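Local coordinates for ferrichrome ABC transporter substrate-binding protein (Staphylococcus pseudintermedius, PDB 5FLY) that probably binds ferrichrome-type iron siderophores and delivers them to an ABC transporter for uptake into the cell, at residues D155-F161 / Y214-I220; K167-G172 / G202-V206. One frame throughout, in Å; residues are numbered along the deposited sequence.

Contact 1 (D155-F161 / Y214-I220)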
ATOM      1  N   ASP A 155      11.701 -12.247  18.190  1.00 18.25           N
ATOM      2  CA  ASP A 155      11.355 -13.180  17.115  1.00 20.27           C
ATOM      3  C   ASP A 155       9.866 -13.157  16.787  1.00 19.09           C
ATOM      4  O   ASP A 155       9.365 -14.014  16.053  1.00 19.14           O
ATOM      5  CB  ASP A 155      11.788 -14.597  17.492  1.00 23.73           C
ATOM      6  CG  ASP A 155      13.294 -14.704  17.722  1.00 29.43           C
ATOM      7  OD1 ASP A 155      14.045 -13.841  17.210  1.00 30.97           O
ATOM      8  OD2 ASP A 155      13.728 -15.654  18.409  1.00 33.44           O
ATOM      9  N   THR A 156       9.170 -12.154  17.308  1.00 15.11           N
ATOM     10  CA  THR A 156       7.715 -12.049  17.144  1.00 12.69           C
ATOM     11  C   THR A 156       7.326 -12.082  15.669  1.00 10.80           C
ATOM     12  O   THR A 156       7.872 -11.320  14.873  1.00 11.40           O
ATOM     13  CB  THR A 156       7.171 -10.747  17.793  1.00 14.34           C
ATOM     14  OG1 THR A 156       7.462 -10.749  19.200  1.00 16.25           O
ATOM     15  CG2 THR A 156       5.663 -10.633  17.623  1.00 14.14           C
ATOM     16  N   SER A 157       6.402 -12.979  15.320  1.00  9.07           N
ATOM     17  CA  SER A 157       5.851 -13.046  13.976  1.00  9.91           C
ATOM     18  C   SER A 157       4.449 -12.446  13.931  1.00 12.06           C
ATOM     19  O   SER A 157       3.767 -12.331  14.947  1.00 11.36           O
ATOM     20  CB  SER A 157       5.791 -14.483  13.463  1.00 10.48           C
ATOM     21  OG  SER A 157       4.798 -15.239  14.146  1.00 10.37           O
ATOM     22  N   VAL A 158       4.024 -12.063  12.737  1.00  9.31           N
ATOM     23  CA  VAL A 158       2.704 -11.443  12.572  1.00  8.86           C
ATOM     24  C   VAL A 158       2.078 -11.919  11.263  1.00  9.27           C
ATOM     25  O   VAL A 158       2.767 -12.221  10.281  1.00  8.88           O
ATOM     26  CB  VAL A 158       2.791  -9.892  12.624  1.00 10.72           C
ATOM     27  CG1 VAL A 158       3.702  -9.360  11.565  1.00 12.11           C
ATOM     28  CG2 VAL A 158       1.394  -9.254  12.524  1.00 11.08           C
ATOM     29  N   THR A 159       0.757 -12.033  11.312  1.00  7.93           N
ATOM     30  CA  THR A 159      -0.087 -12.393  10.187  1.00  8.30           C
ATOM     31  C   THR A 159      -1.103 -11.293   9.962  1.00  8.96           C
ATOM     32  O   THR A 159      -1.705 -10.815  10.933  1.00  7.84           O
ATOM     33  CB  THR A 159      -0.827 -13.715  10.462  1.00  9.21           C
ATOM     34  OG1 THR A 159       0.135 -14.769  10.601  1.00 11.28           O
ATOM     35  CG2 THR A 159      -1.843 -14.033   9.343  1.00  8.41           C
ATOM     36  N   ILE A 160      -1.279 -10.874   8.707  1.00  8.43           N
ATOM     37  CA  ILE A 160      -2.325  -9.919   8.353  1.00  9.78           C
ATOM     38  C   ILE A 160      -3.396 -10.630   7.557  1.00  9.49           C
ATOM     39  O   ILE A 160      -3.131 -11.129   6.456  1.00  9.07           O
ATOM     40  CB  ILE A 160      -1.803  -8.719   7.512  1.00  9.79           C
ATOM     41  CG1 ILE A 160      -0.578  -8.070   8.154  1.00  9.25           C
ATOM     42  CG2 ILE A 160      -2.908  -7.690   7.333  1.00 10.98           C
ATOM     43  CD1 ILE A 160       0.216  -7.231   7.194  1.00  9.63           C
ATOM     44  N   PHE A 161      -4.590 -10.695   8.127  1.00  8.69           N
ATOM     45  CA  PHE A 161      -5.777 -11.091   7.386  1.00  8.66           C
ATOM     46  C   PHE A 161      -6.598  -9.857   7.001  1.00 10.77           C
ATOM     47  O   PHE A 161      -6.611  -8.852   7.726  1.00 12.25           O
ATOM     48  CB  PHE A 161      -6.642 -12.042   8.195  1.00  8.09           C
ATOM     49  CG  PHE A 161      -6.008 -13.396   8.459  1.00  8.86           C
ATOM     50  CD1 PHE A 161      -5.599 -14.233   7.420  1.00  8.57           C
ATOM     51  CD2 PHE A 161      -5.858 -13.842   9.765  1.00  9.64           C
ATOM     52  CE1 PHE A 161      -5.038 -15.486   7.699  1.00  9.68           C
ATOM     53  CE2 PHE A 161      -5.298 -15.079  10.045  1.00 10.99           C
ATOM     54  CZ  PHE A 161      -4.891 -15.905   9.012  1.00  9.44           C
ATOM     55  N   TYR A 214      -1.854 -20.342   8.789  1.00 13.92           N
ATOM     56  CA  TYR A 214      -1.069 -19.138   8.471  1.00 14.23           C
ATOM     57  C   TYR A 214      -0.902 -18.191   9.655  1.00 14.41           C
ATOM     58  O   TYR A 214      -0.376 -17.087   9.500  1.00 15.94           O
ATOM     59  CB  TYR A 214      -1.716 -18.397   7.287  1.00 13.11           C
ATOM     60  CG  TYR A 214      -1.831 -19.296   6.083  1.00 14.18           C
ATOM     61  CD1 TYR A 214      -0.691 -19.777   5.455  1.00 14.53           C
ATOM     62  CD2 TYR A 214      -3.066 -19.720   5.612  1.00 16.12           C
ATOM     63  CE1 TYR A 214      -0.771 -20.633   4.374  1.00 15.72           C
ATOM     64  CE2 TYR A 214      -3.162 -20.578   4.527  1.00 18.33           C
ATOM     65  CZ  TYR A 214      -2.003 -21.033   3.908  1.00 18.69           C
ATOM     66  OH  TYR A 214      -2.063 -21.893   2.832  1.00 20.58           O
ATOM     67  N   ALA A 215      -1.314 -18.628  10.842  1.00 15.49           N
ATOM     68  CA  ALA A 215      -1.331 -17.755  12.014  1.00 17.79           C
ATOM     69  C   ALA A 215       0.031 -17.663  12.704  1.00 19.24           C
ATOM     70  O   ALA A 215       0.677 -18.681  12.952  1.00 23.28           O
ATOM     71  CB  ALA A 215      -2.381 -18.239  13.004  1.00 20.13           C
ATOM     72  N   GLY A 216       0.445 -16.438  13.020  1.00 13.74           N
ATOM     73  CA  GLY A 216       1.687 -16.175  13.733  1.00 12.75           C
ATOM     74  C   GLY A 216       1.455 -15.763  15.176  1.00 12.96           C
ATOM     75  O   GLY A 216       0.381 -16.005  15.731  1.00 11.66           O
ATOM     76  N   ASP A 217       2.465 -15.137  15.781  1.00 13.87           N
ATOM     77  CA  ASP A 217       2.414 -14.753  17.190  1.00 14.54           C
ATOM     78  C   ASP A 217       1.397 -13.648  17.446  1.00 13.92           C
ATOM     79  O   ASP A 217       0.806 -13.560  18.534  1.00 14.15           O
ATOM     80  CB  ASP A 217       3.797 -14.301  17.660  1.00 13.88           C
ATOM     81  CG  ASP A 217       4.822 -15.410  17.582  1.00 15.85           C
ATOM     82  OD1 ASP A 217       4.454 -16.573  17.852  1.00 16.22           O
ATOM     83  OD2 ASP A 217       5.982 -15.120  17.228  1.00 18.42           O
ATOM     84  N   VAL A 218       1.210 -12.811  16.429  1.00 11.08           N
ATOM     85  CA  VAL A 218       0.294 -11.677  16.461  1.00 10.11           C
ATOM     86  C   VAL A 218      -0.570 -11.779  15.210  1.00 11.65           C
ATOM     87  O   VAL A 218      -0.055 -12.063  14.123  1.00  9.63           O
ATOM     88  CB  VAL A 218       1.034 -10.324  16.484  1.00  9.81           C
ATOM     89  CG1 VAL A 218       0.049  -9.166  16.386  1.00  9.85           C
ATOM     90  CG2 VAL A 218       1.907 -10.197  17.734  1.00 11.10           C
ATOM     91  N   ILE A 219      -1.879 -11.571  15.362  1.00  9.22           N
ATOM     92  CA  ILE A 219      -2.786 -11.607  14.222  1.00  8.84           C
ATOM     93  C   ILE A 219      -3.573 -10.319  14.109  1.00 10.07           C
ATOM     94  O   ILE A 219      -4.307  -9.935  15.008  1.00  8.55           O
ATOM     95  CB  ILE A 219      -3.775 -12.776  14.297  1.00  9.45           C
ATOM     96  CG1 ILE A 219      -3.030 -14.099  14.469  1.00 10.16           C
ATOM     97  CG2 ILE A 219      -4.674 -12.786  13.029  1.00  9.57           C
ATOM     98  CD1 ILE A 219      -3.952 -15.260  14.757  1.00 11.91           C
ATOM     99  N   ILE A 220      -3.421  -9.679  12.963  1.00  8.17           N
ATOM    100  CA  ILE A 220      -4.068  -8.419  12.694  1.00  8.11           C
ATOM    101  C   ILE A 220      -5.085  -8.643  11.601  1.00  8.97           C
ATOM    102  O   ILE A 220      -4.751  -9.195  10.555  1.00  8.49           O
ATOM    103  CB  ILE A 220      -3.063  -7.347  12.289  1.00  8.42           C
ATOM    104  CG1 ILE A 220      -2.064  -7.112  13.434  1.00  8.49           C
ATOM    105  CG2 ILE A 220      -3.795  -6.060  11.891  1.00  8.76           C
ATOM    106  CD1 ILE A 220      -0.860  -6.281  13.030  1.00  8.35           C
TER
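Val-158 to Ile-160 and Val-218 to Ile-220 pair in register as neighbouring parallel strands, 158-164 and 218-223, of the mixed sheet that forms the core of one lobe of this class III solute-binding protein. The ladder is regular: Thr-159 N donates to Val-218 O at 2.9 Å, Thr-159 O takes the N-H of Ile-220 in an almost straight bond (179°), and Phe-161 N closes on Ile-220 O.

The packed part of the contact lies around these strands. On the face carrying Val-158, Val-218 and Ile-220, Val-158 CG2 meets Ile-220 CD1 at 3.8 Å, and helix 179-185 covers Ile-160 and Ile-220 through Leu-182. On the other face, Ile-219 CG2 comes within 3.6 Å of Phe-161 CD2, and the two side chains cross at a slant. Leu-194 of helix 192-198 and Pro-191 just before it pack on Thr-159.

Toward Asp-155 and Asp-217 the contact opens to solvent and becomes polar. The Asp-155 side chain leads away from the partner segment, whereas Asp-217 turns its carboxylate back across the start of the ladder. Its OD2 accepts from Ser-157 N at 2.9 Å, on the anti side and 29° out of the carboxylate plane. Ser-157 returns the bond: with chi1 at 70° its OG sits between backbone N and carbonyl carbon and accepts the Asp-217 N-H at 2.9 Å, so the two residues clasp each other ahead of the first strand pair.

Back in the buried part, Thr-159 uses both branches of its side chain. Its CG2 rests over one face of the Phe-161 ring, offset toward the rim, while its OG1 donates to Tyr-214 O at 2.6 Å, in the carbonyl plane.

Contact 2 (K167-G172 / G202-V206). With 7PG (2,5,8,11,14,17,20,23-octaoxapentacosan-25-ol), chain P.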
ATOM      1  N   LYS A 167     -14.855 -12.732   1.928  1.00 11.76           N
ATOM      2  CA  LYS A 167     -13.687 -13.560   1.710  1.00 11.52           C
ATOM      3  C   LYS A 167     -12.559 -13.131   2.638  1.00 11.98           C
ATOM      4  O   LYS A 167     -12.637 -12.083   3.280  1.00 13.24           O
ATOM      5  CB  LYS A 167     -13.246 -13.471   0.257  1.00 10.81           C
ATOM      6  CG  LYS A 167     -14.193 -14.179  -0.689  1.00 14.07           C
ATOM      7  CD  LYS A 167     -13.635 -14.218  -2.087  1.00 16.33           C
ATOM      8  CE  LYS A 167     -14.404 -15.194  -2.969  1.00 18.00           C
ATOM      9  NZ  LYS A 167     -14.382 -16.597  -2.435  1.00 17.48           N
ATOM     10  N   ILE A 168     -11.532 -13.969   2.725  1.00  8.31           N
ATOM     11  CA  ILE A 168     -10.378 -13.722   3.581  1.00  8.10           C
ATOM     12  C   ILE A 168      -9.129 -13.624   2.720  1.00  7.92           C
ATOM     13  O   ILE A 168      -8.874 -14.491   1.887  1.00  7.93           O
ATOM     14  CB  ILE A 168     -10.190 -14.835   4.623  1.00  8.16           C
ATOM     15  CG1 ILE A 168     -11.516 -15.090   5.352  1.00  8.37           C
ATOM     16  CG2 ILE A 168      -9.090 -14.467   5.615  1.00  8.07           C
ATOM     17  CD1 ILE A 168     -11.530 -16.298   6.259  1.00  8.48           C
ATOM     18  N   TYR A 169      -8.337 -12.573   2.935  1.00  8.52           N
ATOM     19  CA  TYR A 169      -7.063 -12.419   2.237  1.00  8.87           C
ATOM     20  C   TYR A 169      -5.903 -12.369   3.231  1.00  8.50           C
ATOM     21  O   TYR A 169      -6.092 -11.955   4.360  1.00  9.31           O
ATOM     22  CB  TYR A 169      -7.099 -11.158   1.372  1.00  9.80           C
ATOM     23  CG  TYR A 169      -8.211 -11.248   0.348  1.00  9.33           C
ATOM     24  CD1 TYR A 169      -7.998 -11.879  -0.871  1.00 10.56           C
ATOM     25  CD2 TYR A 169      -9.478 -10.757   0.625  1.00 10.32           C
ATOM     26  CE1 TYR A 169      -9.002 -11.990  -1.800  1.00 11.94           C
ATOM     27  CE2 TYR A 169     -10.501 -10.877  -0.296  1.00 10.06           C
ATOM     28  CZ  TYR A 169     -10.252 -11.491  -1.509  1.00 12.02           C
ATOM     29  OH  TYR A 169     -11.262 -11.609  -2.445  1.00 15.00           O
ATOM     30  N   ALA A 170      -4.724 -12.830   2.827  1.00  8.48           N
ATOM     31  CA  ALA A 170      -3.512 -12.626   3.624  1.00  9.12           C
ATOM     32  C   ALA A 170      -2.419 -12.065   2.731  1.00  8.17           C
ATOM     33  O   ALA A 170      -2.425 -12.299   1.521  1.00  7.32           O
ATOM     34  CB  ALA A 170      -3.063 -13.926   4.292  1.00  9.28           C
ATOM     35  N   TYR A 171      -1.483 -11.329   3.320  1.00  7.26           N
ATOM     36  CA  TYR A 171      -0.528 -10.541   2.522  1.00  7.19           C
ATOM     37  C   TYR A 171       0.932 -10.900   2.702  1.00  7.55           C
ATOM     38  O   TYR A 171       1.351 -11.374   3.763  1.00  7.23           O
ATOM     39  CB  TYR A 171      -0.753  -9.057   2.824  1.00  7.08           C
ATOM     40  CG  TYR A 171      -2.153  -8.694   2.437  1.00  8.72           C
ATOM     41  CD1 TYR A 171      -2.508  -8.615   1.099  1.00  9.56           C
ATOM     42  CD2 TYR A 171      -3.148  -8.529   3.396  1.00  8.23           C
ATOM     43  CE1 TYR A 171      -3.803  -8.339   0.721  1.00  9.44           C
ATOM     44  CE2 TYR A 171      -4.447  -8.254   3.023  1.00  8.59           C
ATOM     45  CZ  TYR A 171      -4.765  -8.157   1.678  1.00  9.65           C
ATOM     46  OH  TYR A 171      -6.045  -7.889   1.265  1.00 10.57           O
ATOM     47  N   GLY A 172       1.674 -10.739   1.607  1.00  7.13           N
ATOM     48  CA  GLY A 172       3.122 -10.761   1.622  1.00  7.20           C
ATOM     49  C   GLY A 172       3.701  -9.486   2.215  1.00  7.17           C
ATOM     50  O   GLY A 172       2.977  -8.697   2.817  1.00  7.20           O
ATOM     51  N   GLY A 202       2.308 -12.146  -4.132  1.00  8.10           N
ATOM     52  CA  GLY A 202       2.391 -11.042  -3.180  1.00  8.06           C
ATOM     53  C   GLY A 202       1.271 -11.003  -2.158  1.00  8.26           C
ATOM     54  O   GLY A 202       1.307 -10.225  -1.212  1.00  7.85           O
ATOM     55  N   TRP A 203       0.296 -11.882  -2.345  1.00  8.33           N
ATOM     56  CA  TRP A 203      -0.893 -11.950  -1.516  1.00  9.19           C
ATOM     57  C   TRP A 203      -1.595 -13.245  -1.845  1.00  9.06           C
ATOM     58  O   TRP A 203      -1.280 -13.880  -2.858  1.00  8.19           O
ATOM     59  CB  TRP A 203      -1.828 -10.782  -1.798  1.00  7.37           C
ATOM     60  CG  TRP A 203      -2.318 -10.813  -3.224  1.00  8.96           C
ATOM     61  CD1 TRP A 203      -1.687 -10.302  -4.319  1.00  9.16           C
ATOM     62  CD2 TRP A 203      -3.524 -11.418  -3.698  1.00  8.52           C
ATOM     63  NE1 TRP A 203      -2.431 -10.548  -5.454  1.00  9.77           N
ATOM     64  CE2 TRP A 203      -3.568 -11.222  -5.096  1.00 10.17           C
ATOM     65  CE3 TRP A 203      -4.580 -12.090  -3.079  1.00  9.87           C
ATOM     66  CZ2 TRP A 203      -4.624 -11.688  -5.883  1.00 11.44           C
ATOM     67  CZ3 TRP A 203      -5.635 -12.539  -3.861  1.00 12.92           C
ATOM     68  CH2 TRP A 203      -5.642 -12.342  -5.251  1.00 11.64           C
ATOM     69  N   THR A 204      -2.580 -13.621  -1.038  1.00  8.60           N
ATOM     70  CA  THR A 204      -3.403 -14.772  -1.382  1.00  9.03           C
ATOM     71  C   THR A 204      -4.776 -14.702  -0.746  1.00  7.62           C
ATOM     72  O   THR A 204      -4.949 -14.109   0.310  1.00  7.57           O
ATOM     73  CB  THR A 204      -2.729 -16.090  -0.956  1.00 11.49           C
ATOM     74  OG1 THR A 204      -3.489 -17.189  -1.474  1.00 12.52           O
ATOM     75  CG2 THR A 204      -2.606 -16.178   0.569  1.00  9.09           C
ATOM     76  N   GLU A 205      -5.757 -15.305  -1.407  1.00  8.33           N
ATOM     77  CA  GLU A 205      -7.023 -15.613  -0.753  1.00  9.49           C
ATOM     78  C   GLU A 205      -6.773 -16.812   0.158  1.00 10.12           C
ATOM     79  O   GLU A 205      -6.007 -17.715  -0.187  1.00  9.49           O
ATOM     80  CB  GLU A 205      -8.149 -15.913  -1.756  1.00 10.47           C
ATOM     81  CG  GLU A 205      -9.434 -16.238  -1.020  1.00 11.55           C
ATOM     82  CD  GLU A 205     -10.678 -16.387  -1.888  1.00 14.19           C
ATOM     83  OE1 GLU A 205     -10.615 -16.131  -3.118  1.00 15.42           O
ATOM     84  OE2 GLU A 205     -11.728 -16.750  -1.304  1.00 14.65           O
ATOM     85  N   VAL A 206      -7.410 -16.796   1.322  1.00  7.93           N
ATOM     86  CA  VAL A 206      -7.282 -17.854   2.326  1.00  8.00           C
ATOM     87  C   VAL A 206      -8.638 -18.527   2.468  1.00  8.25           C
ATOM     88  O   VAL A 206      -9.590 -17.886   2.888  1.00  8.21           O
ATOM     89  CB  VAL A 206      -6.814 -17.290   3.695  1.00  9.72           C
ATOM     90  CG1 VAL A 206      -6.750 -18.375   4.749  1.00 11.30           C
ATOM     91  CG2 VAL A 206      -5.457 -16.619   3.566  1.00  9.68           C
TER
HETATM   92  C2  7PG P1295      -8.105  -1.441  -2.794  1.00 40.77           C
HETATM   93  O1  7PG P1295      -9.222  -1.862  -2.060  1.00 42.64           O
HETATM   94  C3  7PG P1295      -9.101  -3.164  -1.562  1.00 40.90           C
HETATM   95  C4  7PG P1295      -9.882  -4.135  -2.442  1.00 43.06           C
HETATM   96  O2  7PG P1295     -10.085  -5.357  -1.784  1.00 46.21           O
HETATM   97  C5  7PG P1295      -8.923  -5.956  -1.290  1.00 41.44           C
HETATM   98  C6  7PG P1295      -8.978  -7.475  -1.415  1.00 39.74           C
HETATM   99  O3  7PG P1295      -7.692  -7.967  -1.679  1.00 39.09           O
HETATM  100  C7  7PG P1295      -7.300  -7.992  -3.024  1.00 36.54           C
HETATM  101  C8  7PG P1295      -5.791  -8.239  -3.101  1.00 36.60           C
HETATM  102  O4  7PG P1295      -5.289  -8.144  -4.411  1.00 39.19           O
HETATM  103  C9  7PG P1295      -5.505  -6.913  -5.028  1.00 41.26           C
HETATM  104  C10 7PG P1295      -4.451  -6.561  -6.082  1.00 42.84           C
HETATM  105  O5  7PG P1295      -4.332  -5.161  -6.073  1.00 45.83           O
HETATM  106  C11 7PG P1295      -3.228  -4.593  -6.725  1.00 44.30           C
HETATM  107  C12 7PG P1295      -2.972  -3.196  -6.150  1.00 41.54           C
HETATM  108  O6  7PG P1295      -1.698  -3.131  -5.562  1.00 41.35           O
HETATM  109  C13 7PG P1295      -1.619  -3.271  -4.170  1.00 39.58           C
HETATM  110  C14 7PG P1295      -2.216  -2.048  -3.482  1.00 38.24           C
HETATM  111  O7  7PG P1295      -1.384  -1.684  -2.418  1.00 43.04           O
HETATM  112  C15 7PG P1295      -1.393  -0.319  -2.095  1.00 43.85           C
HETATM  113  O   HOH W   1     -11.709 -16.660   1.568  1.00 13.01           O
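Trp-203 holds CG between its backbone N and carbonyl carbon (chi1 62°) and Tyr-169 sets its CG beside the backbone N (chi1 -60°), which brings the two side chains next to each other, pointing the same way from an antiparallel strand pair. Trp-203 CZ3 lies at the edge of the tyrosine ring, 3.9 Å from CD1. Both rings turn a face to the bound polyether: ether O3 is centred 3.8 Å above the plane of Tyr-169, and O4 lies 3.6 Å above that of Trp-203. Tyr-171 packs CD1 on Trp-203 CB, its hydroxyl hydrogen-bonded to Glu-162 OE1.

On the opposite sheet face Ala-170 CB meets Val-206 CG2 at 3.7 Å. Reciprocal backbone hydrogen bonds join Ala-170 and Thr-204, flanked by Val-206 N to Ile-168 O and Gly-172 N to Gly-202 O. At the outer end the extended Glu-205 presents the syn lone pair of OE2 to Lys-167 NZ in a 2.9 Å salt bridge, and a water donates to both OE2 and Val-206 O while accepting from Ile-168 N. The polyether thus meets aromatic faces here; the same wall would probably face a siderophore, with charged Arg-177 and Glu-162 also in the pocket.

From the N terminus the chain first builds the parallel sheet of strands 28-30 to 103-106. After the long helix 127-152 it enters strand 158-164, the first half of contact 1, and turns directly into its antiparallel neighbour 167-171, the first half of contact 2. Helices 179-185 and 192-198 follow before 202-206 returns to 167-172, so contact 2 closes the shorter loop, of 29 residues. A further short excursion brings 214-220 back to 155-161, and contact 1 closes a loop of 52 residues that encloses the other without crossing it. Each contact pairs two strands, and the hairpin of 158-164 and 167-171 joins the pairs into one sheet. Phe-161 CD1 meets Ile-168 CG2 at 3.9 Å where they adjoin.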